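PDB 3BH0: dnab-like replicative helicase from Bacillus phage SPP1, which probably couples ATP hydrolysis to 5'-3' unwinding of duplex DNA at the phage replication fork, this chain being the ATPase domain of the helicase. Local coordinates for residues I116-A124 with I299-N307; V183-Q191 with V222-L230. All coordinates share one frame; numbering follows the deposited sequence.

Contact 1: residues I116-A124 with I299-N307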
loop_
_atom_site.group_PDB
_atom_site.type_symbol
_atom_site.label_atom_id
_atom_site.label_comp_id
_atom_site.label_asym_id
_atom_site.label_seq_id
_atom_site.Cartn_x
_atom_site.Cartn_y
_atom_site.Cartn_z
ATOM N N ILE A 116 10.677 9.517 -8.274
ATOM C CA ILE A 116 11.207 10.797 -8.761
ATOM C C ILE A 116 10.126 11.665 -9.419
ATOM O O ILE A 116 9.893 12.796 -9.005
ATOM C CB ILE A 116 12.382 10.578 -9.744
ATOM C CG1 ILE A 116 13.629 10.095 -8.995
ATOM C CG2 ILE A 116 12.695 11.867 -10.522
ATOM C CD1 ILE A 116 14.603 9.320 -9.857
ATOM N N VAL A 117 9.466 11.124 -10.434
ATOM C CA VAL A 117 8.379 11.815 -11.115
ATOM C C VAL A 117 7.369 12.414 -10.134
ATOM O O VAL A 117 6.998 13.579 -10.265
ATOM C CB VAL A 117 7.684 10.878 -12.138
ATOM C CG1 VAL A 117 6.319 11.410 -12.555
ATOM C CG2 VAL A 117 8.581 10.664 -13.353
ATOM N N THR A 118 6.940 11.625 -9.146
ATOM C CA THR A 118 5.963 12.099 -8.159
ATOM C C THR A 118 6.521 13.170 -7.207
ATOM O O THR A 118 5.857 14.187 -6.947
ATOM C CB THR A 118 5.334 10.942 -7.336
ATOM O OG1 THR A 118 4.984 9.858 -8.208
ATOM C CG2 THR A 118 4.089 11.430 -6.609
ATOM N N ALA A 119 7.729 12.943 -6.694
ATOM C CA ALA A 119 8.330 13.844 -5.707
ATOM C C ALA A 119 8.606 15.233 -6.293
ATOM O O ALA A 119 8.208 16.248 -5.714
ATOM C CB ALA A 119 9.608 13.239 -5.125
ATOM N N GLY A 120 9.264 15.270 -7.450
ATOM C CA GLY A 120 9.695 16.526 -8.047
ATOM C C GLY A 120 8.708 17.223 -8.965
ATOM O O GLY A 120 9.050 18.247 -9.557
ATOM N N SER A 121 7.488 16.697 -9.075
ATOM C CA SER A 121 6.524 17.164 -10.079
ATOM C C SER A 121 7.161 17.322 -11.469
ATOM O O SER A 121 7.078 18.386 -12.099
ATOM C CB SER A 121 5.824 18.460 -9.641
ATOM O OG SER A 121 4.546 18.197 -9.087
ATOM N N ILE A 122 7.809 16.258 -11.932
ATOM C CA ILE A 122 8.343 16.211 -13.282
ATOM C C ILE A 122 7.403 15.366 -14.152
ATOM O O ILE A 122 6.683 14.508 -13.641
ATOM C CB ILE A 122 9.779 15.652 -13.309
ATOM C CG1 ILE A 122 10.608 16.255 -12.165
ATOM C CG2 ILE A 122 10.429 15.926 -14.666
ATOM C CD1 ILE A 122 12.038 15.751 -12.080
ATOM N N ASN A 123 7.393 15.631 -15.455
ATOM C CA ASN A 123 6.558 14.890 -16.394
ATOM C C ASN A 123 7.248 13.610 -16.895
ATOM O O ASN A 123 8.435 13.629 -17.251
ATOM C CB ASN A 123 6.153 15.797 -17.562
ATOM C CG ASN A 123 5.212 15.120 -18.526
ATOM O OD1 ASN A 123 5.621 14.686 -19.605
ATOM N ND2 ASN A 123 3.943 15.008 -18.137
ATOM N N ALA A 124 6.487 12.515 -16.933
ATOM C CA ALA A 124 7.022 11.175 -17.192
ATOM C C ALA A 124 7.584 10.965 -18.597
ATOM O O ALA A 124 8.538 10.214 -18.768
ATOM C CB ALA A 124 5.973 10.115 -16.874
ATOM N N ILE A 299 -3.700 13.245 -9.563
ATOM C CA ILE A 299 -2.952 13.977 -10.582
ATOM C C ILE A 299 -2.242 12.937 -11.430
ATOM O O ILE A 299 -1.112 12.524 -11.136
ATOM C CB ILE A 299 -1.948 15.036 -9.995
ATOM C CG1 ILE A 299 -2.609 15.940 -8.940
ATOM C CG2 ILE A 299 -1.288 15.860 -11.116
ATOM C CD1 ILE A 299 -3.988 16.510 -9.305
ATOM N N LYS A 300 -2.954 12.518 -12.474
ATOM C CA LYS A 300 -2.538 11.471 -13.398
ATOM C C LYS A 300 -1.078 11.607 -13.814
ATOM O O LYS A 300 -0.243 10.763 -13.470
ATOM C CB LYS A 300 -3.455 11.475 -14.629
ATOM C CG LYS A 300 -4.855 10.956 -14.340
ATOM C CD LYS A 300 -5.948 11.517 -15.274
ATOM C CE LYS A 300 -7.256 10.680 -15.185
ATOM N NZ LYS A 300 -7.957 10.720 -13.852
ATOM N N GLU A 301 -0.785 12.693 -14.523
ATOM C CA GLU A 301 0.528 12.961 -15.095
ATOM C C GLU A 301 1.697 12.793 -14.108
ATOM O O GLU A 301 2.836 12.544 -14.514
ATOM C CB GLU A 301 0.535 14.373 -15.707
ATOM C CG GLU A 301 0.391 15.495 -14.661
ATOM C CD GLU A 301 0.208 16.877 -15.264
ATOM O OE1 GLU A 301 0.638 17.083 -16.426
ATOM O OE2 GLU A 301 -0.364 17.758 -14.565
ATOM N N TYR A 302 1.429 12.934 -12.815
ATOM C CA TYR A 302 2.506 12.843 -11.831
ATOM C C TYR A 302 2.390 11.630 -10.897
ATOM O O TYR A 302 3.287 11.372 -10.095
ATOM C CB TYR A 302 2.621 14.142 -11.021
ATOM C CG TYR A 302 2.910 15.384 -11.839
ATOM C CD1 TYR A 302 3.965 15.421 -12.761
ATOM C CD2 TYR A 302 2.147 16.538 -11.665
ATOM C CE1 TYR A 302 4.239 16.578 -13.506
ATOM C CE2 TYR A 302 2.406 17.697 -12.401
ATOM C CZ TYR A 302 3.453 17.715 -13.316
ATOM O OH TYR A 302 3.701 18.879 -14.029
ATOM N N GLY A 303 1.285 10.898 -11.012
ATOM C CA GLY A 303 1.003 9.771 -10.133
ATOM C C GLY A 303 0.888 10.235 -8.698
ATOM O O GLY A 303 1.293 9.527 -7.767
ATOM N N ASN A 304 0.340 11.437 -8.532
ATOM C CA ASN A 304 0.152 12.039 -7.224
ATOM C C ASN A 304 -1.310 12.118 -6.815
ATOM O O ASN A 304 -2.202 12.095 -7.658
ATOM C CB ASN A 304 0.757 13.429 -7.199
ATOM C CG ASN A 304 1.317 13.783 -5.855
ATOM O OD1 ASN A 304 0.767 13.406 -4.819
ATOM N ND2 ASN A 304 2.430 14.511 -5.857
ATOM N N PHE A 305 -1.538 12.200 -5.507
ATOM C CA PHE A 305 -2.877 12.246 -4.940
ATOM C C PHE A 305 -2.980 13.411 -3.959
ATOM O O PHE A 305 -2.058 13.659 -3.154
ATOM C CB PHE A 305 -3.212 10.941 -4.232
ATOM C CG PHE A 305 -3.245 9.747 -5.141
ATOM C CD1 PHE A 305 -4.459 9.197 -5.532
ATOM C CD2 PHE A 305 -2.062 9.166 -5.602
ATOM C CE1 PHE A 305 -4.492 8.083 -6.374
ATOM C CE2 PHE A 305 -2.093 8.077 -6.437
ATOM C CZ PHE A 305 -3.303 7.527 -6.820
ATOM N N VAL A 306 -4.103 14.119 -4.044
ATOM C CA VAL A 306 -4.344 15.300 -3.243
ATOM C C VAL A 306 -5.499 15.026 -2.308
ATOM O O VAL A 306 -6.586 14.637 -2.739
ATOM C CB VAL A 306 -4.668 16.516 -4.124
ATOM C CG1 VAL A 306 -4.870 17.777 -3.277
ATOM C CG2 VAL A 306 -3.567 16.722 -5.142
ATOM N N ASN A 307 -5.236 15.221 -1.019
ATOM C CA ASN A 307 -6.258 15.168 0.010
ATOM C C ASN A 307 -7.366 16.158 -0.241
ATOM O O ASN A 307 -7.123 17.299 -0.621
ATOM C CB ASN A 307 -5.634 15.441 1.370
ATOM C CG ASN A 307 -4.912 14.246 1.913
ATOM O OD1 ASN A 307 -5.534 13.230 2.248
ATOM N ND2 ASN A 307 -3.592 14.344 1.993
HETATM O O HOH W 1 3.122 7.585 -6.791
#

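Contact 2: residues V183-Q191 with V222-L230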
loop_
_atom_site.group_PDB
_atom_site.type_symbol
_atom_site.label_atom_id
_atom_site.label_comp_id
_atom_site.label_asym_id
_atom_site.label_seq_id
_atom_site.Cartn_x
_atom_site.Cartn_y
_atom_site.Cartn_z
ATOM N N VAL A 183 8.656 -1.033 10.657
ATOM C CA VAL A 183 8.836 -1.490 9.269
ATOM C C VAL A 183 7.478 -1.714 8.594
ATOM O O VAL A 183 6.531 -2.197 9.222
ATOM C CB VAL A 183 9.658 -2.818 9.222
ATOM C CG1 VAL A 183 9.828 -3.348 7.798
ATOM C CG2 VAL A 183 11.021 -2.642 9.868
ATOM N N ILE A 184 7.383 -1.364 7.312
ATOM C CA ILE A 184 6.148 -1.573 6.556
ATOM C C ILE A 184 6.477 -2.396 5.322
ATOM O O ILE A 184 7.307 -1.996 4.516
ATOM C CB ILE A 184 5.490 -0.231 6.169
ATOM C CG1 ILE A 184 5.209 0.599 7.421
ATOM C CG2 ILE A 184 4.193 -0.458 5.344
ATOM C CD1 ILE A 184 5.863 1.947 7.410
ATOM N N VAL A 185 5.838 -3.550 5.179
ATOM C CA VAL A 185 6.119 -4.437 4.046
ATOM C C VAL A 185 5.059 -4.260 2.957
ATOM O O VAL A 185 3.912 -4.646 3.141
ATOM C CB VAL A 185 6.239 -5.914 4.514
ATOM C CG1 VAL A 185 6.668 -6.837 3.380
ATOM C CG2 VAL A 185 7.228 -6.001 5.688
ATOM N N MET A 186 5.450 -3.645 1.841
ATOM C CA MET A 186 4.548 -3.450 0.699
ATOM C C MET A 186 4.808 -4.513 -0.349
ATOM O O MET A 186 5.952 -4.720 -0.759
ATOM C CB MET A 186 4.734 -2.079 0.049
ATOM C CG MET A 186 4.325 -0.889 0.885
ATOM S SD MET A 186 3.787 0.497 -0.157
ATOM C CE MET A 186 2.061 0.069 -0.405
ATOM N N ILE A 187 3.754 -5.178 -0.805
ATOM C CA ILE A 187 3.928 -6.213 -1.808
ATOM C C ILE A 187 3.251 -5.855 -3.143
ATOM O O ILE A 187 2.014 -5.879 -3.246
ATOM C CB ILE A 187 3.528 -7.588 -1.252
ATOM C CG1 ILE A 187 4.237 -7.791 0.102
ATOM C CG2 ILE A 187 3.856 -8.711 -2.266
ATOM C CD1 ILE A 187 3.696 -8.865 0.961
ATOM N N ASP A 188 4.054 -5.493 -4.157
ATOM C CA ASP A 188 3.465 -5.236 -5.484
ATOM C C ASP A 188 2.954 -6.503 -6.073
ATOM O O ASP A 188 3.576 -7.226 -6.855
ATOM C CB ASP A 188 4.281 -4.430 -6.492
ATOM C CG ASP A 188 3.416 -3.973 -7.717
ATOM O OD1 ASP A 188 2.225 -4.388 -7.854
ATOM O OD2 ASP A 188 3.935 -3.208 -8.557
ATOM N N TYR A 189 1.753 -6.694 -5.575
ATOM C CA TYR A 189 0.732 -7.620 -5.915
ATOM C C TYR A 189 0.904 -9.067 -5.558
ATOM O O TYR A 189 1.847 -9.741 -5.962
ATOM C CB TYR A 189 -0.128 -7.168 -7.117
ATOM C CG TYR A 189 -0.223 -7.989 -8.358
ATOM C CD1 TYR A 189 -1.140 -9.033 -8.447
ATOM C CD2 TYR A 189 0.499 -7.634 -9.500
ATOM C CE1 TYR A 189 -1.279 -9.758 -9.616
ATOM C CE2 TYR A 189 0.357 -8.349 -10.685
ATOM C CZ TYR A 189 -0.529 -9.403 -10.731
ATOM O OH TYR A 189 -0.652 -10.118 -11.887
ATOM N N LEU A 190 -0.039 -9.451 -4.703
ATOM C CA LEU A 190 -0.053 -10.653 -3.929
ATOM C C LEU A 190 -0.126 -11.909 -4.775
ATOM O O LEU A 190 0.510 -12.900 -4.444
ATOM C CB LEU A 190 -1.235 -10.590 -2.946
ATOM C CG LEU A 190 -1.610 -11.773 -2.040
ATOM C CD1 LEU A 190 -2.115 -11.225 -0.719
ATOM C CD2 LEU A 190 -2.654 -12.695 -2.677
ATOM N N GLN A 191 -0.878 -11.847 -5.867
ATOM C CA GLN A 191 -1.200 -13.032 -6.662
ATOM C C GLN A 191 -0.049 -13.449 -7.564
ATOM O O GLN A 191 -0.172 -14.409 -8.332
ATOM C CB GLN A 191 -2.471 -12.812 -7.495
ATOM C CG GLN A 191 -3.765 -12.776 -6.676
ATOM C CD GLN A 191 -4.085 -11.393 -6.085
ATOM O OE1 GLN A 191 -3.383 -10.405 -6.327
ATOM N NE2 GLN A 191 -5.165 -11.331 -5.312
ATOM N N VAL A 222 5.016 -6.215 12.147
ATOM C CA VAL A 222 5.089 -5.226 11.063
ATOM C C VAL A 222 3.726 -4.940 10.429
ATOM O O VAL A 222 2.789 -5.725 10.576
ATOM C CB VAL A 222 6.104 -5.646 9.949
ATOM C CG1 VAL A 222 7.544 -5.643 10.502
ATOM C CG2 VAL A 222 5.737 -7.009 9.313
ATOM N N VAL A 223 3.622 -3.805 9.738
ATOM C CA VAL A 223 2.497 -3.567 8.833
ATOM C C VAL A 223 2.774 -4.266 7.500
ATOM O O VAL A 223 3.807 -4.041 6.889
ATOM C CB VAL A 223 2.240 -2.065 8.586
ATOM C CG1 VAL A 223 0.962 -1.875 7.733
ATOM C CG2 VAL A 223 2.118 -1.316 9.918
ATOM N N VAL A 224 1.868 -5.137 7.077
ATOM C CA VAL A 224 1.932 -5.712 5.735
ATOM C C VAL A 224 0.853 -5.062 4.887
ATOM O O VAL A 224 -0.302 -4.997 5.300
ATOM C CB VAL A 224 1.780 -7.236 5.753
ATOM C CG1 VAL A 224 1.818 -7.804 4.342
ATOM C CG2 VAL A 224 2.898 -7.848 6.605
ATOM N N ILE A 225 1.270 -4.526 3.740
ATOM C CA ILE A 225 0.379 -3.933 2.753
ATOM C C ILE A 225 0.520 -4.697 1.428
ATOM O O ILE A 225 1.525 -4.567 0.721
ATOM C CB ILE A 225 0.629 -2.415 2.544
ATOM C CG1 ILE A 225 0.441 -1.637 3.856
ATOM C CG2 ILE A 225 -0.338 -1.872 1.533
ATOM C CD1 ILE A 225 0.874 -0.189 3.793
ATOM N N ALA A 226 -0.486 -5.509 1.118
ATOM C CA ALA A 226 -0.509 -6.243 -0.119
ATOM C C ALA A 226 -1.491 -5.631 -1.130
ATOM O O ALA A 226 -2.680 -5.416 -0.839
ATOM C CB ALA A 226 -0.822 -7.723 0.133
ATOM N N LEU A 227 -0.957 -5.334 -2.313
ATOM C CA LEU A 227 -1.738 -5.003 -3.487
ATOM C C LEU A 227 -2.347 -6.291 -4.042
ATOM O O LEU A 227 -1.724 -7.351 -4.002
ATOM C CB LEU A 227 -0.860 -4.312 -4.546
ATOM C CG LEU A 227 -0.719 -2.791 -4.470
ATOM C CD1 LEU A 227 -0.169 -2.360 -3.126
ATOM C CD2 LEU A 227 0.154 -2.241 -5.591
ATOM N N SER A 228 -3.562 -6.175 -4.568
ATOM C CA SER A 228 -4.310 -7.315 -5.044
ATOM C C SER A 228 -5.145 -6.938 -6.251
ATOM O O SER A 228 -5.738 -5.855 -6.314
ATOM C CB SER A 228 -5.217 -7.862 -3.938
ATOM O OG SER A 228 -6.134 -8.804 -4.466
ATOM N N GLN A 229 -5.199 -7.851 -7.205
ATOM C CA GLN A 229 -6.002 -7.666 -8.392
ATOM C C GLN A 229 -7.433 -7.980 -8.011
ATOM O O GLN A 229 -7.691 -8.396 -6.886
ATOM C CB GLN A 229 -5.488 -8.570 -9.523
ATOM C CG GLN A 229 -5.761 -10.080 -9.376
ATOM C CD GLN A 229 -4.870 -10.940 -10.318
ATOM O OE1 GLN A 229 -4.264 -10.432 -11.254
ATOM N NE2 GLN A 229 -4.797 -12.231 -10.052
ATOM N N LEU A 230 -8.366 -7.743 -8.927
ATOM C CA LEU A 230 -9.784 -8.073 -8.710
ATOM C C LEU A 230 -10.347 -8.750 -9.938
ATOM O O LEU A 230 -9.788 -8.618 -11.035
ATOM C CB LEU A 230 -10.622 -6.829 -8.370
ATOM C CG LEU A 230 -10.487 -6.318 -6.940
ATOM C CD1 LEU A 230 -11.015 -4.913 -6.829
ATOM C CD2 LEU A 230 -11.192 -7.227 -5.972
#

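Contact 1: residues I116-A124 with I299-N307
The Schellman turn that ends helix 108-119 meets the hairpin turn between strands 292-299 and 304-307, where T118 and Y302 bring their CA atoms to 5.1 Å. In the hairpin, G303 and N304 both face I299 as a G1 beta bulge; G303 has phi 62°, a conformation that glycine adopts readily.

Y302 buries more surface here than any other residue. With CG anti to its carbonyl carbon (chi1 -60°), the ring lies against the end of the helix, its CD1 3.0 Å from I122 O at the ring edge. N123 N lies at the edge too, in plane. S121 OG sits over one face, offset toward the rim, 3.9 Å from CD2 of Y302, while E301 CG covers the centre of the opposite face. A flat aromatic suits this slot because both faces and the edge find neighbours.

Beside it, T118 OG1, hydrogen-bonded to R114 O a turn back in the helix, also comes within 3.0 Å of Y302 O. One water donates to both T118 OG1 and G303 O. The branched T118 also packs its CG2 3.6 Å from N304 ND2, while N304 OD1 takes bonds from F305 N and K87 NZ.

Beyond the turn, K141 bonds to S121 O. The chemistry implies a join made mainly by an aromatic ring packed against backbone, with the carbonyl of I122 and the amide of N123 at its edge, and with one water joining T118 OG1 to G303 O alongside.

Contact 2: residues V183-Q191 with V222-L230
V185 sits at the middle of a parallel strand pair, its N bonding to V223 O at 2.7 Å and its O accepting from I225 N. Helix 202-220 connects strands 183-188 and 223-228 in a beta-alpha-beta unit of the P-loop NTPase core, and the strand directions differ by 13°. I187 N to I225 O and L227 N to I187 O continue the pairing; V223 N to V183 O is weak.

On one face, I184 CG2 lies 3.7 Å from I225 CD1, the two side chains side by side and pointing the same way. M186 bends at chi3, bringing CE to 3.6 Å from I225 CG2; a flexible thioether chain suits such a turn. On the other face, the side chains of I187 and V224 cross at a slant, I187 CD1 coming 4.0 Å from V224 CG1, and L190 CD1 lies 3.8 Å from CB of the small A226. The many valines and isoleucines suit the extended backbone and make up much of both faces.

These faces are covered in turn. Helix 81-93 packs on M186, I225 and L227; L227 also touches K81, the first residue of that helix and the probable Walker A lysine. Helices 202-220 and 164-176 cover the side bearing V185, I187 and V224.

After the first chain leaves its strand, L190 and Q191 go on bonding to the second segment: L190 N bonds to L227 O, and the Q191 side chain uses both ends of its amide. Q229 N approaches Q191 OE1 from above the carbonyl plane, 44° out of it. Q191 NE2 donates to S228 OG at 2.8 Å with a nearly straight N-H (168°), the hydroxyl lying in the amide plane, and S228 OG itself donates to Q229 O in that carbonyl's plane.

Overall arrangement
Both contacts belong to the DnaB-like C-terminal ATPase domain and reach the same mixed sheet, at different depths: the centre of contact 2 is about 6 Å from the chain centre, that of contact 1 about 17 Å. Their centres lie about 22 Å apart and their nearest atoms about 10 Å, without touching. Contact 2 joins neighbouring parallel strands in the middle of the sheet, whereas contact 1 ties helix 108-119 to the antiparallel extension ending in strand 304-307. Along the chain, 183-191 and 222-230 both fall between 116-124 and 299-307, so contact 2 is nested in sequence inside the loop closed by contact 1, while the probable Walker A residues come before both.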